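Local coordinates for RickCE (PDB 5HAM), which acts as a bacterial effector protease of the CE clan, a deubiquitinase that probably cuts ubiquitin from modified proteins through the catalytic domain held in this fragment, at residues P31-R36 with I138-G143; I116-L121 with P181-K186; Y144-V149 with D167-S172. All coordinates share one frame; numbering follows the deposited sequence.

Contact 1: P31-R36 with I138-G143; sequences PAITFR and IPIEMG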
loop_
_atom_site.group_PDB
_atom_site.type_symbol
_atom_site.label_atom_id
_atom_site.label_comp_id
_atom_site.label_asym_id
_atom_site.label_seq_id
_atom_site.Cartn_x
_atom_site.Cartn_y
_atom_site.Cartn_z
ATOM N N PRO A 31 -11.558 -2.053 -1.633
ATOM C CA PRO A 31 -10.581 -1.079 -2.125
ATOM C C PRO A 31 -9.306 -1.148 -1.289
ATOM O O PRO A 31 -9.350 -1.618 -0.158
ATOM C CB PRO A 31 -11.293 0.262 -1.932
ATOM C CG PRO A 31 -12.411 -0.008 -0.992
ATOM C CD PRO A 31 -12.816 -1.418 -1.210
ATOM N N ALA A 32 -8.184 -0.704 -1.842
ATOM C CA ALA A 32 -6.910 -0.816 -1.142
ATOM C C ALA A 32 -6.827 -0.018 0.141
ATOM O O ALA A 32 -7.250 1.133 0.202
ATOM C CB ALA A 32 -5.749 -0.426 -2.062
ATOM N N ILE A 33 -6.268 -0.646 1.165
ATOM C CA ILE A 33 -5.757 0.081 2.303
ATOM C C ILE A 33 -4.371 0.586 1.925
ATOM O O ILE A 33 -3.551 -0.169 1.413
ATOM C CB ILE A 33 -5.656 -0.819 3.517
ATOM C CG1 ILE A 33 -7.039 -0.966 4.171
ATOM C CG2 ILE A 33 -4.624 -0.270 4.520
ATOM C CD1 ILE A 33 -7.079 -2.060 5.235
ATOM N N THR A 34 -4.121 1.868 2.146
ATOM C CA THR A 34 -2.843 2.464 1.759
ATOM C C THR A 34 -2.168 3.176 2.927
ATOM O O THR A 34 -2.796 3.913 3.689
ATOM C CB THR A 34 -2.995 3.453 0.571
ATOM O OG1 THR A 34 -3.776 4.575 0.977
ATOM C CG2 THR A 34 -3.709 2.789 -0.600
ATOM N N PHE A 35 -0.878 2.935 3.076
ATOM C CA PHE A 35 -0.110 3.613 4.095
ATOM C C PHE A 35 0.920 4.492 3.430
ATOM O O PHE A 35 1.480 4.139 2.379
ATOM C CB PHE A 35 0.643 2.613 4.956
ATOM C CG PHE A 35 -0.232 1.704 5.759
ATOM C CD1 PHE A 35 -0.896 2.176 6.880
ATOM C CD2 PHE A 35 -0.354 0.366 5.424
ATOM C CE1 PHE A 35 -1.685 1.339 7.637
ATOM C CE2 PHE A 35 -1.143 -0.472 6.179
ATOM C CZ PHE A 35 -1.815 0.017 7.285
ATOM N N ARG A 36 1.190 5.633 4.049
ATOM C CA ARG A 36 2.337 6.411 3.656
ATOM C C ARG A 36 3.550 5.649 4.176
ATOM O O ARG A 36 3.431 4.864 5.122
ATOM C CB ARG A 36 2.241 7.804 4.256
ATOM C CG ARG A 36 1.083 8.638 3.677
ATOM C CD ARG A 36 0.391 9.457 4.771
ATOM N NE ARG A 36 1.359 9.813 5.799
ATOM C CZ ARG A 36 1.207 9.610 7.101
ATOM N NH1 ARG A 36 2.190 9.966 7.904
ATOM N NH2 ARG A 36 0.098 9.066 7.601
ATOM N N ILE A 138 -8.385 -7.709 0.820
ATOM C CA ILE A 138 -7.960 -6.316 0.891
ATOM C C ILE A 138 -6.521 -6.150 0.404
ATOM O O ILE A 138 -5.581 -6.612 1.054
ATOM C CB ILE A 138 -8.024 -5.776 2.337
ATOM C CG1 ILE A 138 -9.349 -6.178 3.011
ATOM C CG2 ILE A 138 -7.802 -4.263 2.343
ATOM C CD1 ILE A 138 -9.425 -5.792 4.501
ATOM N N PRO A 139 -6.346 -5.498 -0.750
ATOM C CA PRO A 139 -5.001 -5.165 -1.226
ATOM C C PRO A 139 -4.432 -4.127 -0.288
ATOM O O PRO A 139 -5.151 -3.208 0.060
ATOM C CB PRO A 139 -5.252 -4.542 -2.609
ATOM C CG PRO A 139 -6.615 -4.958 -2.996
ATOM C CD PRO A 139 -7.392 -5.116 -1.709
ATOM N N ILE A 140 -3.185 -4.288 0.137
ATOM C CA ILE A 140 -2.562 -3.338 1.044
ATOM C C ILE A 140 -1.267 -2.789 0.472
ATOM O O ILE A 140 -0.327 -3.539 0.195
ATOM C CB ILE A 140 -2.308 -3.954 2.441
ATOM C CG1 ILE A 140 -3.647 -4.389 3.055
ATOM C CG2 ILE A 140 -1.607 -2.943 3.335
ATOM C CD1 ILE A 140 -3.574 -4.723 4.492
ATOM N N GLU A 141 -1.234 -1.476 0.278
ATOM C CA GLU A 141 -0.035 -0.802 -0.199
ATOM C C GLU A 141 0.775 -0.261 0.973
ATOM O O GLU A 141 0.389 0.725 1.587
ATOM C CB GLU A 141 -0.409 0.328 -1.156
ATOM C CG GLU A 141 0.614 0.589 -2.255
ATOM C CD GLU A 141 0.230 1.779 -3.127
ATOM O OE1 GLU A 141 -0.746 2.482 -2.776
ATOM O OE2 GLU A 141 0.894 2.013 -4.165
ATOM N N MET A 142 1.894 -0.921 1.271
ATOM C CA MET A 142 2.776 -0.546 2.378
ATOM C C MET A 142 3.673 0.614 2.030
ATOM O O MET A 142 4.497 1.040 2.840
ATOM C CB MET A 142 3.675 -1.725 2.762
ATOM C CG MET A 142 2.948 -2.995 3.150
ATOM S SD MET A 142 2.073 -2.838 4.697
ATOM C CE MET A 142 3.383 -2.483 5.814
ATOM N N GLY A 143 3.533 1.116 0.818
ATOM C CA GLY A 143 4.355 2.210 0.336
ATOM C C GLY A 143 4.166 2.172 -1.158
ATOM O O GLY A 143 3.533 1.234 -1.659
#
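Ile-33 and Phe-35 are tied by their backbones to Pro-139 and Glu-141. Ile-33 N donates to Pro-139 O at 3.0 Å, Glu-141 N returns a bond to Ile-33 O at 2.9 Å, and Phe-35 N reaches Glu-141 O at 3.0 Å. Ile-33 pairs with Ile-140 and Thr-34 with Glu-141 in parallel register, which puts the two isoleucines on one face and Thr-34 with Glu-141 on the other. On the isoleucine face, Ile-33 CD1 meets the CG2 branch of Ile-138 at 3.7 Å. With CG beside its own backbone N (chi1 -65°), the Phe-35 ring turns back toward Ile-140, and its CE2 lies 3.8 Å from Ile-140 CG2. Phe-35 CD2 also meets Met-142 SD at 4.1 Å, an oblique Met-aromatic contact. Thr-34 CG2 runs alongside the extended Glu-141 chain, 3.7 Å from OE1; the polar ends look elsewhere, Thr-34 OG1 to Gln-113 and Glu-141 OE2 to Gly-145 N. Farther out, helix 96-130 packs on Ile-33, and its Asn-117 ND2 binds Thr-34 O, while Leu-183 and Lys-179 of helix 175-188 touch Phe-35. This is parallel pairing of an outermost strand, 27-34, with strand 135-141 in the mixed five-stranded sheet.

Contact 2: I116-L121 with P181-K186; sequences INEDIL and PKLIDK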
loop_
_atom_site.group_PDB
_atom_site.type_symbol
_atom_site.label_atom_id
_atom_site.label_comp_id
_atom_site.label_asym_id
_atom_site.label_seq_id
_atom_site.Cartn_x
_atom_site.Cartn_y
_atom_site.Cartn_z
ATOM N N ILE A 116 -10.356 6.180 6.288
ATOM C CA ILE A 116 -10.788 5.354 5.162
ATOM C C ILE A 116 -10.200 3.959 5.332
ATOM O O ILE A 116 -10.895 2.961 5.110
ATOM C CB ILE A 116 -10.439 5.998 3.764
ATOM C CG1 ILE A 116 -11.375 7.169 3.457
ATOM C CG2 ILE A 116 -10.593 4.999 2.631
ATOM C CD1 ILE A 116 -10.778 8.212 2.502
ATOM N N ASN A 117 -8.938 3.890 5.769
ATOM C CA ASN A 117 -8.307 2.596 6.054
ATOM C C ASN A 117 -9.086 1.814 7.102
ATOM O O ASN A 117 -9.349 0.636 6.926
ATOM C CB ASN A 117 -6.845 2.742 6.496
ATOM C CG ASN A 117 -5.903 3.083 5.340
ATOM O OD1 ASN A 117 -6.245 2.922 4.175
ATOM N ND2 ASN A 117 -4.703 3.534 5.669
ATOM N N GLU A 118 -9.470 2.465 8.191
ATOM C CA GLU A 118 -10.341 1.805 9.165
ATOM C C GLU A 118 -11.691 1.368 8.571
ATOM O O GLU A 118 -12.171 0.271 8.849
ATOM C CB GLU A 118 -10.583 2.691 10.381
ATOM C CG GLU A 118 -9.379 2.872 11.254
ATOM C CD GLU A 118 -9.642 3.841 12.376
ATOM O OE1 GLU A 118 -10.746 4.415 12.403
ATOM O OE2 GLU A 118 -8.750 4.034 13.225
ATOM N N ASP A 119 -12.304 2.222 7.759
ATOM C CA ASP A 119 -13.589 1.872 7.159
ATOM C C ASP A 119 -13.516 0.640 6.260
ATOM O O ASP A 119 -14.437 -0.175 6.232
ATOM C CB ASP A 119 -14.202 3.070 6.437
ATOM C CG ASP A 119 -14.571 4.189 7.397
ATOM O OD1 ASP A 119 -14.855 3.895 8.583
ATOM O OD2 ASP A 119 -14.577 5.359 6.976
ATOM N N ILE A 120 -12.405 0.475 5.555
ATOM C CA ILE A 120 -12.227 -0.690 4.699
ATOM C C ILE A 120 -12.102 -1.965 5.527
ATOM O O ILE A 120 -12.728 -2.978 5.228
ATOM C CB ILE A 120 -11.021 -0.498 3.791
ATOM C CG1 ILE A 120 -11.297 0.653 2.810
ATOM C CG2 ILE A 120 -10.701 -1.781 3.058
ATOM C CD1 ILE A 120 -10.042 1.319 2.269
ATOM N N LEU A 121 -11.317 -1.907 6.592
ATOM C CA LEU A 121 -11.226 -3.033 7.498
ATOM C C LEU A 121 -12.578 -3.375 8.108
ATOM O O LEU A 121 -12.949 -4.545 8.209
ATOM C CB LEU A 121 -10.253 -2.716 8.613
ATOM C CG LEU A 121 -9.034 -3.622 8.694
ATOM C CD1 LEU A 121 -8.277 -3.343 10.001
ATOM C CD2 LEU A 121 -9.465 -5.092 8.557
ATOM N N PRO A 181 -0.428 -3.855 11.757
ATOM C CA PRO A 181 -0.967 -4.381 13.014
ATOM C C PRO A 181 -1.517 -3.289 13.917
ATOM O O PRO A 181 -2.481 -3.559 14.618
ATOM C CB PRO A 181 0.252 -5.058 13.657
ATOM C CG PRO A 181 1.029 -5.537 12.485
ATOM C CD PRO A 181 0.883 -4.443 11.440
ATOM N N LYS A 182 -0.930 -2.093 13.896
ATOM C CA LYS A 182 -1.488 -0.966 14.640
ATOM C C LYS A 182 -2.878 -0.596 14.116
ATOM O O LYS A 182 -3.764 -0.222 14.890
ATOM C CB LYS A 182 -0.578 0.272 14.582
ATOM C CG LYS A 182 0.752 0.145 15.331
ATOM C CD LYS A 182 0.674 -0.806 16.521
ATOM C CE LYS A 182 2.056 -1.063 17.146
ATOM N NZ LYS A 182 2.032 -2.211 18.114
ATOM N N LEU A 183 -3.066 -0.688 12.802
ATOM C CA LEU A 183 -4.365 -0.383 12.220
ATOM C C LEU A 183 -5.371 -1.441 12.634
ATOM O O LEU A 183 -6.479 -1.124 13.047
ATOM C CB LEU A 183 -4.285 -0.325 10.701
ATOM C CG LEU A 183 -5.624 -0.135 9.983
ATOM C CD1 LEU A 183 -6.259 1.224 10.334
ATOM C CD2 LEU A 183 -5.422 -0.282 8.483
ATOM N N ILE A 184 -4.969 -2.699 12.533
ATOM C CA ILE A 184 -5.867 -3.807 12.836
ATOM C C ILE A 184 -6.348 -3.693 14.272
ATOM O O ILE A 184 -7.545 -3.795 14.556
ATOM C CB ILE A 184 -5.184 -5.170 12.609
ATOM C CG1 ILE A 184 -4.915 -5.395 11.115
ATOM C CG2 ILE A 184 -6.020 -6.299 13.190
ATOM C CD1 ILE A 184 -4.128 -6.666 10.814
ATOM N N ASP A 185 -5.420 -3.435 15.180
ATOM C CA ASP A 185 -5.803 -3.305 16.584
ATOM C C ASP A 185 -6.621 -2.036 16.875
ATOM O O ASP A 185 -7.522 -2.061 17.700
ATOM C CB ASP A 185 -4.598 -3.408 17.522
ATOM C CG ASP A 185 -5.023 -3.445 18.986
ATOM O OD1 ASP A 185 -5.430 -4.525 19.471
ATOM O OD2 ASP A 185 -4.985 -2.387 19.645
ATOM N N LYS A 186 -6.321 -0.935 16.194
ATOM C CA LYS A 186 -7.139 0.263 16.346
ATOM C C LYS A 186 -8.572 -0.008 15.909
ATOM O O LYS A 186 -9.515 0.446 16.547
ATOM C CB LYS A 186 -6.566 1.434 15.545
ATOM C CG LYS A 186 -7.319 2.751 15.731
ATOM C CD LYS A 186 -6.387 3.951 15.531
ATOM C CE LYS A 186 -6.971 5.251 16.085
ATOM N NZ LYS A 186 -7.792 6.010 15.089
#
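A helix-helix crossing centred on Leu-183, which packs against Asn-117, Glu-118 and Leu-121, joins helix 96-130 to helix 175-188 beside the sheet. The two segments pass at -66°, with axes 9.9 Å apart at closest approach, so contact is confined to a few side chains. Leu-183 does most of the bridging. Its CG is anti to the backbone N, which carries the two methyls to the neighbouring helix: CD1 sits 3.6 Å from Glu-118 CG, and CD2 sits 3.9 Å from Asn-117 CB. One turn on from Asn-117, the Leu-121 side chain crosses that of Ile-184 at about a right angle and sets its CD1 3.7 Å from Ile-184 CA. Leu-121, Leu-183, Ile-184 and Asn-117 are buried, and the amide of Asn-117 turns to the sheet, where ND2 donates to Thr-34 O.

The chemistry changes toward the solvent-facing side. There Lys-186 NZ meets Glu-118 OE2 at 2.9 Å in a salt bridge, on the syn side and 16° out of the carboxylate plane. The Glu-118 chain is extended, whereas Lys-186 bends at its last torsion (chi4 -90°) to bring the ammonium round to the oxygen. Inward, Leu-183 touches Phe-35, and Leu-121 rests on Ile-138 of strand 135-141. The arrangement is an oblique helix pair with an apolar centre and a salt bridge at its outer side, laid against the sheet of an alpha/beta fold.

Contact 3: Y144-V149 with D167-S172; sequences YGHWTV and DSLGNS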
loop_
_atom_site.group_PDB
_atom_site.type_symbol
_atom_site.label_atom_id
_atom_site.label_comp_id
_atom_site.label_asym_id
_atom_site.label_seq_id
_atom_site.Cartn_x
_atom_site.Cartn_y
_atom_site.Cartn_z
ATOM N N TYR A 144 4.691 3.167 -1.867
ATOM C CA TYR A 144 4.472 3.272 -3.306
ATOM C C TYR A 144 4.794 1.964 -4.059
ATOM O O TYR A 144 5.948 1.538 -4.144
ATOM C CB TYR A 144 5.225 4.472 -3.922
ATOM C CG TYR A 144 4.854 4.679 -5.379
ATOM C CD1 TYR A 144 3.763 5.458 -5.736
ATOM C CD2 TYR A 144 5.569 4.051 -6.396
ATOM C CE1 TYR A 144 3.405 5.619 -7.059
ATOM C CE2 TYR A 144 5.226 4.220 -7.714
ATOM C CZ TYR A 144 4.146 4.998 -8.042
ATOM O OH TYR A 144 3.814 5.145 -9.360
ATOM N N GLY A 145 3.751 1.319 -4.570
ATOM C CA GLY A 145 3.902 0.106 -5.349
ATOM C C GLY A 145 4.270 -1.126 -4.540
ATOM O O GLY A 145 4.419 -2.215 -5.096
ATOM N N HIS A 146 4.423 -0.961 -3.232
ATOM C CA HIS A 146 4.734 -2.084 -2.350
ATOM C C HIS A 146 3.442 -2.801 -2.006
ATOM O O HIS A 146 2.899 -2.646 -0.913
ATOM C CB HIS A 146 5.469 -1.594 -1.092
ATOM C CG HIS A 146 5.959 -2.698 -0.203
ATOM N ND1 HIS A 146 6.941 -2.506 0.746
ATOM C CD2 HIS A 146 5.594 -4.000 -0.106
ATOM C CE1 HIS A 146 7.162 -3.643 1.384
ATOM N NE2 HIS A 146 6.358 -4.564 0.887
ATOM N N TRP A 147 2.950 -3.581 -2.956
ATOM C CA TRP A 147 1.636 -4.197 -2.821
ATOM C C TRP A 147 1.739 -5.485 -2.046
ATOM O O TRP A 147 2.666 -6.264 -2.267
ATOM C CB TRP A 147 0.999 -4.465 -4.182
ATOM C CG TRP A 147 0.503 -3.251 -4.802
ATOM C CD1 TRP A 147 1.029 -2.610 -5.876
ATOM C CD2 TRP A 147 -0.624 -2.494 -4.384
ATOM N NE1 TRP A 147 0.291 -1.490 -6.164
ATOM C CE2 TRP A 147 -0.741 -1.396 -5.260
ATOM C CE3 TRP A 147 -1.571 -2.637 -3.361
ATOM C CZ2 TRP A 147 -1.743 -0.450 -5.147
ATOM C CZ3 TRP A 147 -2.563 -1.702 -3.245
ATOM C CH2 TRP A 147 -2.641 -0.616 -4.132
ATOM N N THR A 148 0.793 -5.670 -1.122
ATOM C CA THR A 148 0.676 -6.869 -0.307
ATOM C C THR A 148 -0.816 -7.180 -0.151
ATOM O O THR A 148 -1.662 -6.426 -0.633
ATOM C CB THR A 148 1.295 -6.664 1.093
ATOM O OG1 THR A 148 0.533 -5.711 1.841
ATOM C CG2 THR A 148 2.699 -6.151 0.990
ATOM N N VAL A 149 -1.158 -8.269 0.526
ATOM C CA VAL A 149 -2.571 -8.633 0.622
ATOM C C VAL A 149 -2.997 -9.069 2.027
ATOM O O VAL A 149 -2.244 -9.723 2.762
ATOM C CB VAL A 149 -2.968 -9.712 -0.435
ATOM C CG1 VAL A 149 -2.319 -11.069 -0.109
ATOM C CG2 VAL A 149 -4.471 -9.831 -0.553
ATOM N N ASP A 167 3.418 -10.854 2.149
ATOM C CA ASP A 167 4.221 -9.879 1.412
ATOM C C ASP A 167 5.171 -10.687 0.539
ATOM O O ASP A 167 6.044 -11.383 1.050
ATOM C CB ASP A 167 5.006 -8.987 2.392
ATOM C CG ASP A 167 5.788 -7.839 1.704
ATOM O OD1 ASP A 167 6.059 -7.872 0.481
ATOM O OD2 ASP A 167 6.154 -6.885 2.416
ATOM N N SER A 168 4.996 -10.596 -0.774
ATOM C CA SER A 168 5.829 -11.354 -1.714
ATOM C C SER A 168 7.326 -11.030 -1.644
ATOM O O SER A 168 8.161 -11.870 -1.986
ATOM C CB SER A 168 5.311 -11.219 -3.159
ATOM O OG SER A 168 5.182 -9.860 -3.576
ATOM N N LEU A 169 7.665 -9.822 -1.205
ATOM C CA LEU A 169 9.065 -9.427 -1.041
ATOM C C LEU A 169 9.749 -10.114 0.137
ATOM O O LEU A 169 10.967 -10.002 0.295
ATOM C CB LEU A 169 9.186 -7.904 -0.858
ATOM C CG LEU A 169 8.830 -6.978 -2.029
ATOM C CD1 LEU A 169 8.675 -5.533 -1.557
ATOM C CD2 LEU A 169 9.871 -7.077 -3.140
ATOM N N GLY A 170 8.969 -10.792 0.978
ATOM C CA GLY A 170 9.516 -11.489 2.133
ATOM C C GLY A 170 9.625 -10.678 3.428
ATOM O O GLY A 170 10.333 -11.077 4.344
ATOM N N ASN A 171 8.948 -9.533 3.509
ATOM C CA ASN A 171 8.817 -8.805 4.776
ATOM C C ASN A 171 7.686 -9.382 5.605
ATOM O O ASN A 171 6.731 -9.930 5.054
ATOM C CB ASN A 171 8.495 -7.333 4.543
ATOM C CG ASN A 171 9.501 -6.655 3.670
ATOM O OD1 ASN A 171 10.643 -6.445 4.074
ATOM N ND2 ASN A 171 9.081 -6.293 2.460
ATOM N N SER A 172 7.774 -9.247 6.923
ATOM C CA SER A 172 6.679 -9.689 7.776
ATOM C C SER A 172 5.597 -8.619 7.714
ATOM O O SER A 172 5.820 -7.545 7.174
ATOM C CB SER A 172 7.139 -9.851 9.225
ATOM O OG SER A 172 7.143 -8.591 9.885
HETATM O O HOH W 1 2.879 -8.944 -2.270
#
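His-146 NE2 donates to Asp-167 OD2 at 2.8 Å, meeting the oxygen on its syn side, 27° out of the carboxylate plane, and this bond lies at the tight end of the contact. CG anti to the backbone N (chi1 -174°) extends the imidazole to the loop. Asn-171 ND2 reaches the same oxygen from the opposite face, at 3.0 Å, so two donors hold OD2. The other oxygen, which His-146 NE2 reaches only weakly, accepts from the loop: Leu-169 N donates to Asp-167 OD1 at 3.0 Å in an Asx turn, which, with the two bonds to OD2, should help fix the carboxylate's rotation. Leu-169 CD1 lies over one ring face in a CH-pi contact, 3.7 Å from the His-146 centroid, and Tyr-175 meets the ring edge-to-face. Such a histidine-acid pair, with Cys-211 beside Leu-169 at the start of helix 211-223, is consistent with the active-site triad of CE-clan cysteine proteases. Beside the carboxylate, Thr-148 CG2 lies 3.6 Å from Asp-167 CG. The packing is looser where the backbones part: water 1 bridges them, donating to Trp-147 O at 2.7 Å and accepting from Ser-168 N at 3.1 Å. Beyond Leu-169, the type I turn carries the loop through solvent-exposed Gly-170.

Overall arrangement
Contact 1 lies deepest, its centre about 3 Å from that of the chain, and joins two sheet strands by backbone bonds. Contact 3, centred about 8 Å from the chain centre and also mostly buried, takes over on the next strand, 147-155, antiparallel to 135-141: Ile-140 N bonds Thr-148 O, and Trp-147 packs on Ala-32 and Glu-141. Across contact 3 itself, side-chain hydrogen bonds take the place of strand pairing, in keeping with a probable active site. Contact 2, about 13 Å from the chain centre, joins helices through apolar side chains, buried except for its salt bridge. It touches contact 1 through Asn-117 and Ile-120 but not contact 3, whose nearest atoms are about 7 Å away.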